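Local coordinates for protein RNA-dependent RNA Polymerase (Bombyx mori cytoplasmic polyhedrosis virus, PDB 6TZ0) that synthesises viral RNA as an RNA-directed RNA polymerase, transcribing the double-stranded genome conservatively and also copying plus strands into minus strands during replication, at residues A[671-676]-A[685-690]; A[286-291]-A[716-721]; A[947-952]-A[1111-1116]; A[932-937]-A[972-977]. All blocks are in the same frame, centred on the assembly; numbering follows the deposited sequence.

Contact 1 of 4, residues A[671-676]-A[685-690]; sequences CLTTIK and IFQGNE
The ring of Phe686 meets Cys671 and Leu672 obliquely. Cys671 SG lies 4.7 Å from the Phe686 ring centroid and 64° off the ring normal, a sulfur-aromatic contact with CD1 the nearest ring atom. The cysteine torsion sets this up: SG sits between its own backbone N and carbonyl carbon (chi1 60°), next to the ring. Leu672 comes in further along, its CD1 3.8 Å from Phe686 CE1, and the His696 ring of helix 690-705 meets the same phenyl with the planes about 60° apart. The other flat group, the Gln687 carboxamide, ends an extended chain whose NE2 makes a weak bond to Arg539 O; nearer the backbone, Gln687 CB packs 3.7 Å from Thr673 CG2.

These are the two strands of the palm hairpin of polymerase motif C, running antiparallel, and the turn between them carries Asp680 and Asp681, which bind magnesium. Leu672 and Phe686 form a non-hydrogen-bonded pair. Backbone bonds flank it: Gln687 N gives to Cys671 O at 2.8 Å, and Thr673 N to Ile685 O at 2.9 Å. Thr673 OG1 adds a second bond to Ile685 O, also 2.8 Å, reaching it from above the carbonyl plane while the amide N-H comes nearly straight on. Thr674 and Ile685 lie alongside each other, OG1 to CD1 3.6 Å, and Trp535 packs on this face.

Two donors therefore grip Ile685 O, one from backbone and one from side chain, which ties Thr673 to the neighbouring strand at the end of the hairpin away from the metal-binding turn.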
loop_
_atom_site.group_PDB
_atom_site.type_symbol
_atom_site.label_atom_id
_atom_site.label_comp_id
_atom_site.label_asym_id
_atom_site.label_seq_id
_atom_site.Cartn_x
_atom_site.Cartn_y
_atom_site.Cartn_z
ATOM N N CYS A 671 -30.884 16.412 -0.995
ATOM C CA CYS A 671 -31.560 15.190 -1.396
ATOM C C CYS A 671 -30.658 13.976 -1.238
ATOM O O CYS A 671 -31.032 12.876 -1.651
ATOM C CB CYS A 671 -32.052 15.325 -2.834
ATOM S SG CYS A 671 -30.723 15.617 -3.967
ATOM N N LEU A 672 -29.499 14.152 -0.616
ATOM C CA LEU A 672 -28.488 13.111 -0.508
ATOM C C LEU A 672 -28.897 12.112 0.563
ATOM O O LEU A 672 -29.144 12.491 1.711
ATOM C CB LEU A 672 -27.138 13.743 -0.179
ATOM C CG LEU A 672 -25.824 12.967 -0.247
ATOM C CD1 LEU A 672 -24.740 13.922 -0.654
ATOM C CD2 LEU A 672 -25.456 12.362 1.080
ATOM N N THR A 673 -28.947 10.836 0.194
ATOM C CA THR A 673 -29.328 9.793 1.136
ATOM C C THR A 673 -28.116 9.151 1.804
ATOM O O THR A 673 -27.966 9.222 3.026
ATOM C CB THR A 673 -30.155 8.734 0.419
ATOM O OG1 THR A 673 -29.352 8.142 -0.599
ATOM C CG2 THR A 673 -31.356 9.365 -0.225
ATOM N N THR A 674 -27.250 8.513 1.018
ATOM C CA THR A 674 -26.027 7.910 1.529
ATOM C C THR A 674 -24.879 8.210 0.578
ATOM O O THR A 674 -25.079 8.459 -0.611
ATOM C CB THR A 674 -26.126 6.377 1.703
ATOM O OG1 THR A 674 -26.468 5.762 0.458
ATOM C CG2 THR A 674 -27.134 5.969 2.774
ATOM N N ILE A 675 -23.667 8.195 1.127
ATOM C CA ILE A 675 -22.445 8.145 0.339
ATOM C C ILE A 675 -21.568 7.040 0.909
ATOM O O ILE A 675 -21.609 6.751 2.107
ATOM C CB ILE A 675 -21.671 9.489 0.294
ATOM C CG1 ILE A 675 -21.288 9.964 1.685
ATOM C CG2 ILE A 675 -22.461 10.558 -0.418
ATOM C CD1 ILE A 675 -20.278 11.075 1.683
ATOM N N LYS A 676 -20.802 6.391 0.034
ATOM C CA LYS A 676 -19.812 5.397 0.434
ATOM C C LYS A 676 -18.492 5.708 -0.251
ATOM O O LYS A 676 -18.457 5.918 -1.466
ATOM C CB LYS A 676 -20.265 3.978 0.098
ATOM C CG LYS A 676 -21.430 3.499 0.924
ATOM C CD LYS A 676 -21.016 3.343 2.371
ATOM C CE LYS A 676 -22.152 2.819 3.219
ATOM N NZ LYS A 676 -21.768 2.702 4.647
ATOM N N ILE A 685 -25.760 8.726 -3.688
ATOM C CA ILE A 685 -27.144 8.367 -3.974
ATOM C C ILE A 685 -28.032 9.529 -3.552
ATOM O O ILE A 685 -28.060 9.900 -2.373
ATOM C CB ILE A 685 -27.556 7.072 -3.260
ATOM C CG1 ILE A 685 -26.711 5.900 -3.751
ATOM C CG2 ILE A 685 -28.997 6.761 -3.536
ATOM C CD1 ILE A 685 -26.833 4.673 -2.909
ATOM N N PHE A 686 -28.754 10.099 -4.511
ATOM C CA PHE A 686 -29.672 11.206 -4.282
ATOM C C PHE A 686 -31.096 10.720 -4.505
ATOM O O PHE A 686 -31.335 9.883 -5.375
ATOM C CB PHE A 686 -29.380 12.360 -5.241
ATOM C CG PHE A 686 -27.991 12.893 -5.146
ATOM C CD1 PHE A 686 -27.639 13.786 -4.150
ATOM C CD2 PHE A 686 -27.031 12.504 -6.059
ATOM C CE1 PHE A 686 -26.355 14.274 -4.067
ATOM C CE2 PHE A 686 -25.749 12.994 -5.984
ATOM C CZ PHE A 686 -25.414 13.882 -4.986
ATOM N N GLN A 687 -32.048 11.246 -3.741
ATOM C CA GLN A 687 -33.448 10.881 -3.932
ATOM C C GLN A 687 -34.330 12.116 -3.860
ATOM O O GLN A 687 -34.252 12.883 -2.899
ATOM C CB GLN A 687 -33.908 9.853 -2.895
ATOM C CG GLN A 687 -35.295 9.300 -3.160
ATOM C CD GLN A 687 -35.696 8.202 -2.205
ATOM O OE1 GLN A 687 -35.002 7.927 -1.233
ATOM N NE2 GLN A 687 -36.807 7.542 -2.497
ATOM N N GLY A 688 -35.184 12.286 -4.867
ATOM C CA GLY A 688 -36.115 13.396 -4.906
ATOM C C GLY A 688 -36.634 13.658 -6.301
ATOM O O GLY A 688 -36.927 12.715 -7.038
ATOM N N ASN A 689 -36.782 14.925 -6.670
ATOM C CA ASN A 689 -37.130 15.292 -8.033
ATOM C C ASN A 689 -35.878 15.363 -8.885
ATOM O O ASN A 689 -34.760 15.378 -8.376
ATOM C CB ASN A 689 -37.850 16.636 -8.068
ATOM C CG ASN A 689 -39.270 16.545 -7.569
ATOM O OD1 ASN A 689 -40.012 15.635 -7.939
ATOM N ND2 ASN A 689 -39.655 17.479 -6.703
ATOM N N GLU A 690 -36.071 15.427 -10.201
ATOM C CA GLU A 690 -34.924 15.519 -11.095
ATOM C C GLU A 690 -34.229 16.867 -10.980
ATOM O O GLU A 690 -33.003 16.945 -11.134
ATOM C CB GLU A 690 -35.351 15.258 -12.538
ATOM C CG GLU A 690 -35.784 13.829 -12.795
ATOM C CD GLU A 690 -36.124 13.577 -14.245
ATOM O OE1 GLU A 690 -36.106 14.544 -15.033
ATOM O OE2 GLU A 690 -36.409 12.414 -14.597
#

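Contact 2 of 4, residues A[286-291]-A[716-721]; sequences TSEPHF and SQNSIV
Thr286 stands across the end of Asn718 at roughly a right angle, its CB and CG2 against the carboxamide, while its hydroxyl is bonded to the carbonyl of Leu261. Ser287 follows and turns its carbonyl oxygen to the end of the Gln717 side chain, with Ser287 O 3.5 Å from Gln717 CD. Glu288 does the main polar work. Its backbone N bonds to His262 ND1, and its side chain, bent at chi2 (-66°), brings the carboxylate back to the other segment. There Gln717 N gives a hydrogen bond to Glu288 OE1, 3.2 Å long, on the syn lone pair; the N-H...O angle is 153°.

This ties the N-terminal region to the palm: Glu288 belongs to the link between strand 278-285 and helix 290-293, and Gln717 comes straight after palm strand 711-716. The second carboxylate oxygen looks to the neighbouring residue, Glu288 OE2 lying 3.5 Å from Asn718 CG. Glu288 and Gln717 run alongside one another with their chains heading opposite ways, carboxylate and amide planes 70° apart. Pro289 then sets CD and CG beside the Gln717 carboxamide, and its CB lies over one face of the Phe291 ring, toward the rim; that ring stacks with His694 of helix 690-705.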
loop_
_atom_site.group_PDB
_atom_site.type_symbol
_atom_site.label_atom_id
_atom_site.label_comp_id
_atom_site.label_asym_id
_atom_site.label_seq_id
_atom_site.Cartn_x
_atom_site.Cartn_y
_atom_site.Cartn_z
ATOM N N THR A 286 -36.921 2.390 -17.793
ATOM C CA THR A 286 -35.469 2.491 -17.793
ATOM C C THR A 286 -34.982 3.637 -18.661
ATOM O O THR A 286 -33.802 3.686 -19.012
ATOM C CB THR A 286 -34.829 1.179 -18.242
ATOM O OG1 THR A 286 -35.289 0.832 -19.553
ATOM C CG2 THR A 286 -35.155 0.065 -17.277
ATOM N N SER A 287 -35.876 4.548 -19.023
ATOM C CA SER A 287 -35.473 5.760 -19.714
ATOM C C SER A 287 -34.696 6.664 -18.766
ATOM O O SER A 287 -34.871 6.602 -17.549
ATOM C CB SER A 287 -36.696 6.483 -20.261
ATOM O OG SER A 287 -37.536 6.912 -19.209
ATOM N N GLU A 288 -33.843 7.502 -19.324
ATOM C CA GLU A 288 -32.915 8.322 -18.565
ATOM C C GLU A 288 -33.340 9.784 -18.591
ATOM O O GLU A 288 -34.078 10.206 -19.485
ATOM C CB GLU A 288 -31.502 8.172 -19.142
ATOM C CG GLU A 288 -30.938 6.765 -19.053
ATOM C CD GLU A 288 -30.694 6.303 -17.634
ATOM O OE1 GLU A 288 -30.358 7.144 -16.776
ATOM O OE2 GLU A 288 -30.838 5.094 -17.372
ATOM N N PRO A 289 -32.913 10.586 -17.613
ATOM C CA PRO A 289 -33.209 12.023 -17.650
ATOM C C PRO A 289 -32.444 12.727 -18.760
ATOM O O PRO A 289 -31.547 12.169 -19.391
ATOM C CB PRO A 289 -32.763 12.512 -16.274
ATOM C CG PRO A 289 -32.796 11.313 -15.419
ATOM C CD PRO A 289 -32.390 10.184 -16.294
ATOM N N HIS A 290 -32.804 13.991 -18.983
ATOM C CA HIS A 290 -32.349 14.692 -20.179
ATOM C C HIS A 290 -30.884 15.096 -20.102
ATOM O O HIS A 290 -30.239 15.259 -21.140
ATOM C CB HIS A 290 -33.217 15.925 -20.427
ATOM C CG HIS A 290 -33.098 16.973 -19.368
ATOM N ND1 HIS A 290 -32.150 17.970 -19.414
ATOM C CD2 HIS A 290 -33.801 17.175 -18.230
ATOM C CE1 HIS A 290 -32.275 18.742 -18.350
ATOM N NE2 HIS A 290 -33.270 18.281 -17.616
ATOM N N PHE A 291 -30.344 15.265 -18.898
ATOM C CA PHE A 291 -28.925 15.558 -18.751
ATOM C C PHE A 291 -28.054 14.323 -18.937
ATOM O O PHE A 291 -26.838 14.455 -19.100
ATOM C CB PHE A 291 -28.659 16.219 -17.394
ATOM C CG PHE A 291 -29.253 15.490 -16.217
ATOM C CD1 PHE A 291 -28.564 14.466 -15.587
ATOM C CD2 PHE A 291 -30.500 15.845 -15.730
ATOM C CE1 PHE A 291 -29.118 13.802 -14.507
ATOM C CE2 PHE A 291 -31.048 15.193 -14.648
ATOM C CZ PHE A 291 -30.358 14.170 -14.038
ATOM N N SER A 716 -26.487 8.077 -13.270
ATOM C CA SER A 716 -27.507 7.283 -13.927
ATOM C C SER A 716 -28.747 7.197 -13.056
ATOM O O SER A 716 -28.735 7.526 -11.869
ATOM C CB SER A 716 -27.002 5.870 -14.231
ATOM O OG SER A 716 -26.739 5.159 -13.040
ATOM N N GLN A 717 -29.825 6.741 -13.673
ATOM C CA GLN A 717 -31.046 6.431 -12.953
ATOM C C GLN A 717 -31.066 4.994 -12.459
ATOM O O GLN A 717 -31.666 4.710 -11.416
ATOM C CB GLN A 717 -32.250 6.733 -13.855
ATOM C CG GLN A 717 -33.612 6.399 -13.284
ATOM C CD GLN A 717 -34.749 6.991 -14.082
ATOM O OE1 GLN A 717 -34.533 7.790 -14.988
ATOM N NE2 GLN A 717 -35.973 6.577 -13.766
ATOM N N ASN A 718 -30.371 4.081 -13.135
ATOM C CA ASN A 718 -30.566 2.678 -12.806
ATOM C C ASN A 718 -29.283 1.850 -12.815
ATOM O O ASN A 718 -29.345 0.637 -13.010
ATOM C CB ASN A 718 -31.608 2.071 -13.744
ATOM C CG ASN A 718 -31.325 2.354 -15.198
ATOM O OD1 ASN A 718 -30.270 2.874 -15.551
ATOM N ND2 ASN A 718 -32.290 2.050 -16.051
ATOM N N SER A 719 -28.127 2.456 -12.557
ATOM C CA SER A 719 -26.887 1.691 -12.496
ATOM C C SER A 719 -25.895 2.392 -11.582
ATOM O O SER A 719 -25.784 3.618 -11.603
ATOM C CB SER A 719 -26.275 1.499 -13.886
ATOM O OG SER A 719 -25.855 2.730 -14.441
ATOM N N ILE A 720 -25.165 1.608 -10.796
ATOM C CA ILE A 720 -24.263 2.143 -9.784
ATOM C C ILE A 720 -23.025 1.252 -9.713
ATOM O O ILE A 720 -23.106 0.038 -9.919
ATOM C CB ILE A 720 -24.996 2.277 -8.424
ATOM C CG1 ILE A 720 -24.216 3.147 -7.444
ATOM C CG2 ILE A 720 -25.377 0.925 -7.818
ATOM C CD1 ILE A 720 -24.199 4.589 -7.816
ATOM N N VAL A 721 -21.864 1.866 -9.486
ATOM C CA VAL A 721 -20.580 1.169 -9.460
ATOM C C VAL A 721 -19.879 1.505 -8.153
ATOM O O VAL A 721 -19.738 2.681 -7.809
ATOM C CB VAL A 721 -19.665 1.569 -10.637
ATOM C CG1 VAL A 721 -18.423 0.705 -10.654
ATOM C CG2 VAL A 721 -20.376 1.511 -11.968
#

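Contact 3 of 4, residues A[947-952]-A[1111-1116]; sequences EKSRRA and FVAISA
Helix 945-958 and the last turn of helix 1107-1114 come so near that the CA atoms of Ser949 and Ala1113 are 4.0 Å apart. It is a helix-helix contact through small residues, within the C-terminal bracelet region of the polymerase: Ser949, Ala952 and Ala1113 have little side chain to hold the backbones apart. Ala952 CB points at the other helix and packs between two residues, 3.7 Å from Val1112 CG1 and 4.0 Å from Ala1113 CB. Val1112 CG1, anti to its backbone N (chi1 177°), also rests against Lys948 O, 3.8 Å away, so the valine branch lies over the step between Lys948 and Ala952. The lysine's own chain runs off and leads away from the contact.

The polar part falls to Ser949, whose OG faces Ala1113 O; the model brings them implausibly close, so a hydrogen bond there is likely but its geometry is doubtful. The same hydroxyl also has weak bonds from the backbone N atoms of Tyr969 and Gly970, which brings the loop before helix 973-979 into the junction. On the far side of the second helix, Phe1111 packs into helix 1118-1132. The helix ends at Ile1114; Ser1115, the next residue, takes a left-handed conformation with phi 59°. There Ser1115 OG reaches back to its neighbour and bonds to Ile1114 O at 2.6 Å, well off the line of the carbonyl, at a C=O...O angle of 103°.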
loop_
_atom_site.group_PDB
_atom_site.type_symbol
_atom_site.label_atom_id
_atom_site.label_comp_id
_atom_site.label_asym_id
_atom_site.label_seq_id
_atom_site.Cartn_x
_atom_site.Cartn_y
_atom_site.Cartn_z
ATOM N N GLU A 947 7.932 -11.553 29.041
ATOM C CA GLU A 947 8.803 -12.263 29.971
ATOM C C GLU A 947 7.997 -13.069 30.984
ATOM O O GLU A 947 8.459 -14.122 31.439
ATOM C CB GLU A 947 9.755 -11.291 30.675
ATOM C CG GLU A 947 9.099 -10.270 31.585
ATOM C CD GLU A 947 10.109 -9.375 32.278
ATOM O OE1 GLU A 947 11.319 -9.530 32.011
ATOM O OE2 GLU A 947 9.695 -8.524 33.095
ATOM N N LYS A 948 6.777 -12.626 31.305
ATOM C CA LYS A 948 5.890 -13.438 32.132
ATOM C C LYS A 948 5.428 -14.680 31.385
ATOM O O LYS A 948 5.288 -15.753 31.983
ATOM C CB LYS A 948 4.681 -12.620 32.578
ATOM C CG LYS A 948 4.980 -11.542 33.590
ATOM C CD LYS A 948 3.701 -10.831 33.984
ATOM C CE LYS A 948 3.955 -9.719 34.986
ATOM N NZ LYS A 948 2.688 -9.027 35.342
ATOM N N SER A 949 5.196 -14.550 30.076
ATOM C CA SER A 949 4.819 -15.704 29.268
ATOM C C SER A 949 5.965 -16.700 29.162
ATOM O O SER A 949 5.744 -17.914 29.232
ATOM C CB SER A 949 4.370 -15.242 27.883
ATOM O OG SER A 949 4.015 -16.342 27.067
ATOM N N ARG A 950 7.199 -16.202 29.030
ATOM C CA ARG A 950 8.364 -17.084 29.016
ATOM C C ARG A 950 8.574 -17.756 30.370
ATOM O O ARG A 950 8.944 -18.937 30.431
ATOM C CB ARG A 950 9.613 -16.306 28.612
ATOM C CG ARG A 950 9.648 -15.867 27.163
ATOM C CD ARG A 950 11.023 -15.348 26.783
ATOM N NE ARG A 950 11.379 -14.131 27.492
ATOM C CZ ARG A 950 11.115 -12.915 27.037
ATOM N NH1 ARG A 950 10.501 -12.774 25.874
ATOM N NH2 ARG A 950 11.469 -11.846 27.737
ATOM N N ARG A 951 8.327 -17.024 31.463
ATOM C CA ARG A 951 8.430 -17.600 32.801
ATOM C C ARG A 951 7.389 -18.689 33.028
ATOM O O ARG A 951 7.707 -19.752 33.573
ATOM C CB ARG A 951 8.292 -16.498 33.852
ATOM C CG ARG A 951 8.228 -16.973 35.307
ATOM C CD ARG A 951 9.569 -17.473 35.839
ATOM N NE ARG A 951 9.785 -18.896 35.587
ATOM C CZ ARG A 951 10.927 -19.530 35.826
ATOM N NH1 ARG A 951 11.959 -18.870 36.334
ATOM N NH2 ARG A 951 11.036 -20.826 35.563
ATOM N N ALA A 952 6.148 -18.456 32.596
ATOM C CA ALA A 952 5.114 -19.472 32.752
ATOM C C ALA A 952 5.341 -20.660 31.829
ATOM O O ALA A 952 4.991 -21.792 32.184
ATOM C CB ALA A 952 3.739 -18.864 32.501
ATOM N N PHE A 1111 -2.545 -20.418 30.822
ATOM C CA PHE A 1111 -3.153 -19.139 30.455
ATOM C C PHE A 1111 -2.152 -17.989 30.459
ATOM O O PHE A 1111 -2.238 -17.095 29.609
ATOM C CB PHE A 1111 -4.307 -18.833 31.400
ATOM C CG PHE A 1111 -5.506 -19.684 31.167
ATOM C CD1 PHE A 1111 -5.739 -20.240 29.924
ATOM C CD2 PHE A 1111 -6.368 -19.980 32.201
ATOM C CE1 PHE A 1111 -6.828 -21.039 29.708
ATOM C CE2 PHE A 1111 -7.463 -20.784 31.989
ATOM C CZ PHE A 1111 -7.696 -21.311 30.736
ATOM N N VAL A 1112 -1.205 -17.994 31.397
ATOM C CA VAL A 1112 -0.194 -16.941 31.422
ATOM C C VAL A 1112 0.819 -17.127 30.287
ATOM O O VAL A 1112 1.266 -16.143 29.686
ATOM C CB VAL A 1112 0.479 -16.891 32.809
ATOM C CG1 VAL A 1112 1.593 -15.850 32.869
ATOM C CG2 VAL A 1112 -0.544 -16.569 33.872
ATOM N N ALA A 1113 1.158 -18.374 29.941
ATOM C CA ALA A 1113 2.112 -18.613 28.861
ATOM C C ALA A 1113 1.518 -18.272 27.498
ATOM O O ALA A 1113 2.219 -17.748 26.626
ATOM C CB ALA A 1113 2.586 -20.063 28.893
ATOM N N ILE A 1114 0.231 -18.560 27.291
ATOM C CA ILE A 1114 -0.434 -18.099 26.073
ATOM C C ILE A 1114 -0.700 -16.599 26.146
ATOM O O ILE A 1114 -0.771 -15.934 25.102
ATOM C CB ILE A 1114 -1.719 -18.922 25.843
ATOM C CG1 ILE A 1114 -1.391 -20.407 25.820
ATOM C CG2 ILE A 1114 -2.401 -18.604 24.520
ATOM C CD1 ILE A 1114 -0.367 -20.778 24.836
ATOM N N SER A 1115 -0.791 -16.055 27.368
ATOM C CA SER A 1115 -1.008 -14.632 27.666
ATOM C C SER A 1115 -2.311 -14.114 27.067
ATOM O O SER A 1115 -2.393 -12.961 26.636
ATOM C CB SER A 1115 0.166 -13.753 27.220
ATOM O OG SER A 1115 0.183 -13.631 25.814
ATOM N N ALA A 1116 -3.334 -14.958 27.037
ATOM C CA ALA A 1116 -4.647 -14.524 26.600
ATOM C C ALA A 1116 -5.350 -13.768 27.721
ATOM O O ALA A 1116 -5.058 -13.943 28.907
ATOM C CB ALA A 1116 -5.489 -15.722 26.160
#

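Contact 4 of 4, residues A[932-937]-A[972-977]; sequences ELATSL and GLQEKI
Ile977 is the main bump: its CD1 sits against the backbone of Ala934, 3.9 Å from Ala934 CA, in a hollow bordered by Leu933 on one hand and Leu937 on the other. Its two branches divide the work. CG1 leans beside the isoleucine's own backbone N and carries CD1 into the hollow, whereas CG2 goes to the Leu933 border, where it lies 4.1 Å from Leu933 CD1. From the other helix, Ala934 CB is the answering small bump, entering between Gln974 CG at 3.6 Å and Ile977 CD1 at 4.0 Å. Leu937 closes the next step. Its CD2 meets both methyls of Leu973, 3.8 Å from Leu973 CD2, and also touches Ile977 CD1, so one methyl packs against two residues a turn apart on the second helix. Leu937 and Leu973 approach at about a right angle.

The packing is apolar, with no hydrogen bond between the segments. The helix axes pass 9.2 Å apart and their directions differ by 126°, a strongly inclined crossing, nearer perpendicular than antiparallel, that keeps the contact to one turn or so on each side.

Around this, helix 449-455 of the central polymerase region covers Leu933 and Leu937 and also touches Lys976. Another side of the same helix turn meets a second chain: Asn64 of Viral structural protein 4 bonds to Ser936 OG and packs on Leu933, and Ile68 of that chain packs on Thr935.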
loop_
_atom_site.group_PDB
_atom_site.type_symbol
_atom_site.label_atom_id
_atom_site.label_comp_id
_atom_site.label_asym_id
_atom_site.label_seq_id
_atom_site.Cartn_x
_atom_site.Cartn_y
_atom_site.Cartn_z
ATOM N N GLU A 932 19.049 -11.572 21.435
ATOM C CA GLU A 932 19.399 -10.197 21.769
ATOM C C GLU A 932 18.519 -9.196 21.031
ATOM O O GLU A 932 18.041 -8.225 21.635
ATOM C CB GLU A 932 20.874 -9.953 21.468
ATOM C CG GLU A 932 21.353 -8.577 21.862
ATOM C CD GLU A 932 22.845 -8.422 21.728
ATOM O OE1 GLU A 932 23.513 -9.404 21.345
ATOM O OE2 GLU A 932 23.352 -7.315 22.003
ATOM N N LEU A 933 18.256 -9.438 19.742
ATOM C CA LEU A 933 17.398 -8.540 18.975
ATOM C C LEU A 933 15.961 -8.572 19.475
ATOM O O LEU A 933 15.321 -7.520 19.594
ATOM C CB LEU A 933 17.445 -8.886 17.489
ATOM C CG LEU A 933 18.730 -8.616 16.710
ATOM C CD1 LEU A 933 18.567 -9.110 15.294
ATOM C CD2 LEU A 933 19.083 -7.150 16.716
ATOM N N ALA A 934 15.447 -9.756 19.818
ATOM C CA ALA A 934 14.067 -9.826 20.291
ATOM C C ALA A 934 13.917 -9.253 21.698
ATOM O O ALA A 934 12.905 -8.609 22.006
ATOM C CB ALA A 934 13.569 -11.261 20.243
ATOM N N THR A 935 14.921 -9.461 22.556
ATOM C CA THR A 935 14.911 -8.880 23.892
ATOM C C THR A 935 14.969 -7.360 23.829
ATOM O O THR A 935 14.292 -6.673 24.602
ATOM C CB THR A 935 16.090 -9.434 24.694
ATOM O OG1 THR A 935 16.024 -10.863 24.708
ATOM C CG2 THR A 935 16.068 -8.939 26.124
ATOM N N SER A 936 15.756 -6.814 22.898
ATOM C CA SER A 936 15.795 -5.367 22.737
ATOM C C SER A 936 14.511 -4.833 22.120
ATOM O O SER A 936 14.108 -3.705 22.419
ATOM C CB SER A 936 16.992 -4.964 21.885
ATOM O OG SER A 936 16.842 -5.427 20.560
ATOM N N LEU A 937 13.857 -5.622 21.268
ATOM C CA LEU A 937 12.612 -5.172 20.655
ATOM C C LEU A 937 11.461 -5.158 21.653
ATOM O O LEU A 937 10.569 -4.311 21.550
ATOM C CB LEU A 937 12.282 -6.059 19.459
ATOM C CG LEU A 937 11.018 -5.779 18.657
ATOM C CD1 LEU A 937 11.030 -4.365 18.133
ATOM C CD2 LEU A 937 10.938 -6.756 17.519
ATOM N N GLY A 972 8.189 -16.457 19.519
ATOM C CA GLY A 972 7.440 -16.100 18.325
ATOM C C GLY A 972 7.923 -14.841 17.654
ATOM O O GLY A 972 8.131 -14.818 16.439
ATOM N N LEU A 973 8.090 -13.771 18.430
ATOM C CA LEU A 973 8.819 -12.613 17.936
ATOM C C LEU A 973 10.280 -12.978 17.691
ATOM O O LEU A 973 10.883 -12.534 16.701
ATOM C CB LEU A 973 8.675 -11.466 18.935
ATOM C CG LEU A 973 9.120 -10.060 18.551
ATOM C CD1 LEU A 973 8.312 -9.567 17.375
ATOM C CD2 LEU A 973 8.939 -9.129 19.732
ATOM N N GLN A 974 10.843 -13.820 18.571
ATOM C CA GLN A 974 12.097 -14.515 18.285
ATOM C C GLN A 974 11.996 -15.326 17.006
ATOM O O GLN A 974 12.922 -15.320 16.188
ATOM C CB GLN A 974 12.478 -15.452 19.431
ATOM C CG GLN A 974 12.796 -14.789 20.743
ATOM C CD GLN A 974 13.256 -15.774 21.795
ATOM O OE1 GLN A 974 13.340 -16.977 21.545
ATOM N NE2 GLN A 974 13.544 -15.268 22.987
ATOM N N GLU A 975 10.875 -16.030 16.813
ATOM C CA GLU A 975 10.707 -16.843 15.614
ATOM C C GLU A 975 10.573 -15.984 14.369
ATOM O O GLU A 975 11.099 -16.342 13.314
ATOM C CB GLU A 975 9.495 -17.761 15.743
ATOM C CG GLU A 975 9.658 -18.919 16.702
ATOM C CD GLU A 975 8.447 -19.831 16.690
ATOM O OE1 GLU A 975 7.432 -19.449 16.072
ATOM O OE2 GLU A 975 8.516 -20.934 17.270
ATOM N N LYS A 976 9.887 -14.845 14.474
ATOM C CA LYS A 976 9.716 -13.968 13.318
ATOM C C LYS A 976 11.045 -13.352 12.894
ATOM O O LYS A 976 11.368 -13.309 11.694
ATOM C CB LYS A 976 8.693 -12.885 13.654
ATOM C CG LYS A 976 8.198 -12.083 12.473
ATOM C CD LYS A 976 7.239 -10.999 12.942
ATOM C CE LYS A 976 5.924 -11.573 13.444
ATOM N NZ LYS A 976 5.096 -12.145 12.350
ATOM N N ILE A 977 11.841 -12.911 13.874
ATOM C CA ILE A 977 13.178 -12.396 13.586
ATOM C C ILE A 977 14.077 -13.502 13.041
ATOM O O ILE A 977 14.868 -13.276 12.117
ATOM C CB ILE A 977 13.766 -11.728 14.845
ATOM C CG1 ILE A 977 12.977 -10.462 15.171
ATOM C CG2 ILE A 977 15.232 -11.370 14.681
ATOM C CD1 ILE A 977 13.352 -9.836 16.477
#

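The four contacts form two pairs far apart. Contacts 1 and 2 have centres about 13 Å apart and touch, Glu690 OE2 lying 3.9 Å from Pro289 CG; their strands 682-687 and 711-716 flank strand 541-548, which carries the magnesium ligand Asp547. The short turn in contact 1 carries the magnesium ligands Asp680 and Asp681; the far longer chain between the segments of contact 2 includes that whole hairpin. Contacts 3 and 4 have centres about 16 Å apart and nearest atoms about 5 Å apart. Helix 945-958 of contact 3 lies in sequence between helices 927-937 and 973-979 of contact 4, and its Arg950 forms a salt bridge to Glu938. Some 54 Å separates the centres of contacts 1 and 3.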